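Local coordinates for invasion protein InvA (Salmonella enterica, PDB 2X49) that forms part of a type III secretion export apparatus used in invading the intestinal epithelium, represented here by the protein's C-terminal domain, at residues 105-108 with 109-113. Numbering follows the deposited sequence.
Sequences FWVT and HEEGE. With CA (calcium ion), chain E.
The chain passes through T108 from strand 105-107 into helix 109-113 and turns, the two short axes making an angle of 103°. The first helical backbone bond reaches back to this residue, G112 N donating to T108 O at 2.8 Å. T108 is the N-cap. Its OG1 accepts from E111 N at 3.1 Å. In return, E111 OE1 accepts from T108 N at 3.0 Å, and this bond is the straighter of the two, 167°. T108 N meets OE1 on the anti side and somewhat out of the carboxylate plane. The two bonds make a capping box at the turn from an inner strand of an antiparallel sheet into helix 109-116. With chi1 68°, OG1 lies between the backbone N and the carbonyl carbon of T108, facing the helix start. The E111 chain is extended beyond CG and passes T108 OG1, with CG 3.2 Å away. Its OE1 also binds a calcium ion at 2.5 Å. That ion takes N93 O and a water as well, the water 2.7 Å from it and weakly bonded to W106 O. V107 packs against the same turn, its CB 3.5 Å from E111 OE1 and its CG2 3.8 Å from G112 N.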
ATOM      1  N   PHE A 105       3.773  -7.148  16.863  1.00 17.53           N
ATOM      2  CA  PHE A 105       3.687  -7.382  18.299  1.00 17.58           C
ATOM      3  C   PHE A 105       2.240  -7.464  18.730  1.00 17.97           C
ATOM      4  O   PHE A 105       1.420  -6.581  18.476  1.00 19.48           O
ATOM      5  CB  PHE A 105       4.418  -6.250  19.043  1.00 15.94           C
ATOM      6  CG  PHE A 105       5.903  -6.209  18.752  1.00 17.60           C
ATOM      7  CD1 PHE A 105       6.802  -6.933  19.514  1.00 19.68           C
ATOM      8  CD2 PHE A 105       6.383  -5.465  17.692  1.00 16.90           C
ATOM      9  CE1 PHE A 105       8.156  -6.922  19.208  1.00 20.63           C
ATOM     10  CE2 PHE A 105       7.751  -5.429  17.407  1.00 17.78           C
ATOM     11  CZ  PHE A 105       8.606  -6.171  18.124  1.00 20.16           C
ATOM     12  N   TRP A 106       1.966  -8.562  19.392  1.00 17.59           N
ATOM     13  CA  TRP A 106       0.597  -8.859  19.838  1.00 17.40           C
ATOM     14  C   TRP A 106       0.602  -9.062  21.376  1.00 18.34           C
ATOM     15  O   TRP A 106       1.499  -9.698  21.969  1.00 19.05           O
ATOM     16  CB  TRP A 106       0.034 -10.103  19.153  1.00 17.80           C
ATOM     17  CG  TRP A 106      -0.028 -10.063  17.625  1.00 17.00           C
ATOM     18  CD1 TRP A 106       1.036 -10.221  16.750  1.00 18.90           C
ATOM     19  CD2 TRP A 106      -1.176  -9.873  16.838  1.00 17.96           C
ATOM     20  NE1 TRP A 106       0.576 -10.166  15.496  1.00 16.34           N
ATOM     21  CE2 TRP A 106      -0.777  -9.930  15.494  1.00 15.00           C
ATOM     22  CE3 TRP A 106      -2.527  -9.689  17.129  1.00 15.59           C
ATOM     23  CZ2 TRP A 106      -1.686  -9.799  14.430  1.00 16.28           C
ATOM     24  CZ3 TRP A 106      -3.408  -9.545  16.107  1.00 14.15           C
ATOM     25  CH2 TRP A 106      -3.010  -9.616  14.744  1.00 16.51           C
ATOM     26  N   VAL A 107      -0.486  -8.573  21.984  1.00 17.82           N
ATOM     27  CA  VAL A 107      -0.685  -8.676  23.418  1.00 17.46           C
ATOM     28  C   VAL A 107      -2.107  -9.146  23.739  1.00 17.28           C
ATOM     29  O   VAL A 107      -3.020  -9.160  22.911  1.00 15.95           O
ATOM     30  CB  VAL A 107      -0.392  -7.338  24.150  1.00 17.91           C
ATOM     31  CG1 VAL A 107       1.051  -6.906  23.919  1.00 18.86           C
ATOM     32  CG2 VAL A 107      -1.349  -6.277  23.736  1.00 16.71           C
ATOM     33  N   THR A 108      -2.265  -9.508  24.994  1.00 16.56           N
ATOM     34  CA  THR A 108      -3.604  -9.863  25.446  1.00 16.14           C
ATOM     35  C   THR A 108      -4.520  -8.667  25.471  1.00 16.19           C
ATOM     36  O   THR A 108      -4.095  -7.507  25.524  1.00 15.57           O
ATOM     37  CB  THR A 108      -3.616 -10.563  26.851  1.00 15.94           C
ATOM     38  OG1 THR A 108      -3.228  -9.615  27.869  1.00 16.85           O
ATOM     39  CG2 THR A 108      -2.702 -11.807  26.871  1.00 15.16           C
ATOM     40  N   HIS A 109      -5.803  -8.959  25.560  1.00 16.38           N
ATOM     41  CA  HIS A 109      -6.809  -7.903  25.635  1.00 16.67           C
ATOM     42  C   HIS A 109      -6.594  -7.042  26.886  1.00 16.51           C
ATOM     43  O   HIS A 109      -6.626  -5.791  26.854  1.00 15.60           O
ATOM     44  CB  HIS A 109      -8.233  -8.444  25.571  1.00 15.90           C
ATOM     45  CG  HIS A 109      -8.642  -8.914  24.205  1.00 18.54           C
ATOM     46  ND1 HIS A 109      -9.551  -8.238  23.423  1.00 21.91           N
ATOM     47  CD2 HIS A 109      -8.261  -9.989  23.482  1.00 17.57           C
ATOM     48  CE1 HIS A 109      -9.726  -8.883  22.282  1.00 23.23           C
ATOM     49  NE2 HIS A 109      -8.949  -9.950  22.285  1.00 17.65           N
ATOM     50  N   GLU A 110      -6.314  -7.736  27.977  1.00 15.79           N
ATOM     51  CA  GLU A 110      -6.105  -7.055  29.274  1.00 15.95           C
ATOM     52  C   GLU A 110      -4.864  -6.158  29.204  1.00 16.47           C
ATOM     53  O   GLU A 110      -4.864  -4.992  29.661  1.00 16.05           O
ATOM     54  CB  GLU A 110      -6.020  -8.066  30.435  1.00 15.19           C
ATOM     55  CG  GLU A 110      -5.848  -7.426  31.813  1.00 17.10           C
ATOM     56  CD  GLU A 110      -5.829  -8.444  32.940  1.00 19.26           C
ATOM     57  OE1 GLU A 110      -5.982  -9.657  32.678  1.00 20.63           O
ATOM     58  OE2 GLU A 110      -5.689  -8.050  34.108  1.00 21.16           O
ATOM     59  N   GLU A 111      -3.845  -6.675  28.557  1.00 16.90           N
ATOM     60  CA  GLU A 111      -2.540  -5.947  28.433  1.00 17.73           C
ATOM     61  C   GLU A 111      -2.703  -4.724  27.557  1.00 18.05           C
ATOM     62  O   GLU A 111      -2.123  -3.623  27.762  1.00 17.89           O
ATOM     63  CB  GLU A 111      -1.453  -6.860  27.854  1.00 18.03           C
ATOM     64  CG  GLU A 111      -0.856  -7.799  28.896  1.00 18.61           C
ATOM     65  CD  GLU A 111       0.014  -8.937  28.312  1.00 19.22           C
ATOM     66  OE1 GLU A 111      -0.078  -9.223  27.081  1.00 19.35           O
ATOM     67  OE2 GLU A 111       0.738  -9.576  29.140  1.00 21.84           O
ATOM     68  N   GLY A 112      -3.554  -4.922  26.585  1.00 18.14           N
ATOM     69  CA  GLY A 112      -3.865  -3.900  25.604  1.00 18.61           C
ATOM     70  C   GLY A 112      -4.470  -2.681  26.239  1.00 18.32           C
ATOM     71  O   GLY A 112      -4.127  -1.524  25.955  1.00 17.16           O
ATOM     72  N   GLU A 113      -5.375  -2.968  27.158  1.00 17.58           N
ATOM     73  CA  GLU A 113      -6.137  -1.908  27.828  1.00 17.52           C
ATOM     74  C   GLU A 113      -5.198  -1.077  28.653  1.00 16.99           C
ATOM     75  O   GLU A 113      -5.256   0.133  28.655  1.00 16.11           O
ATOM     76  CB  GLU A 113      -7.285  -2.458  28.637  1.00 18.73           C
ATOM     77  CG  GLU A 113      -8.384  -2.934  27.723  1.00 21.71           C
ATOM     78  CD  GLU A 113      -8.672  -1.951  26.626  1.00 25.15           C
ATOM     79  OE1 GLU A 113      -9.358  -0.946  26.919  1.00 26.32           O
ATOM     80  OE2 GLU A 113      -8.218  -2.174  25.483  1.00 26.45           O
TER
HETATM   81 CA    CA E1689       1.340 -11.031  26.041  1.00 45.07          CA
HETATM   82  O   HOH W   1       0.664 -12.354  23.813  1.00 23.26           O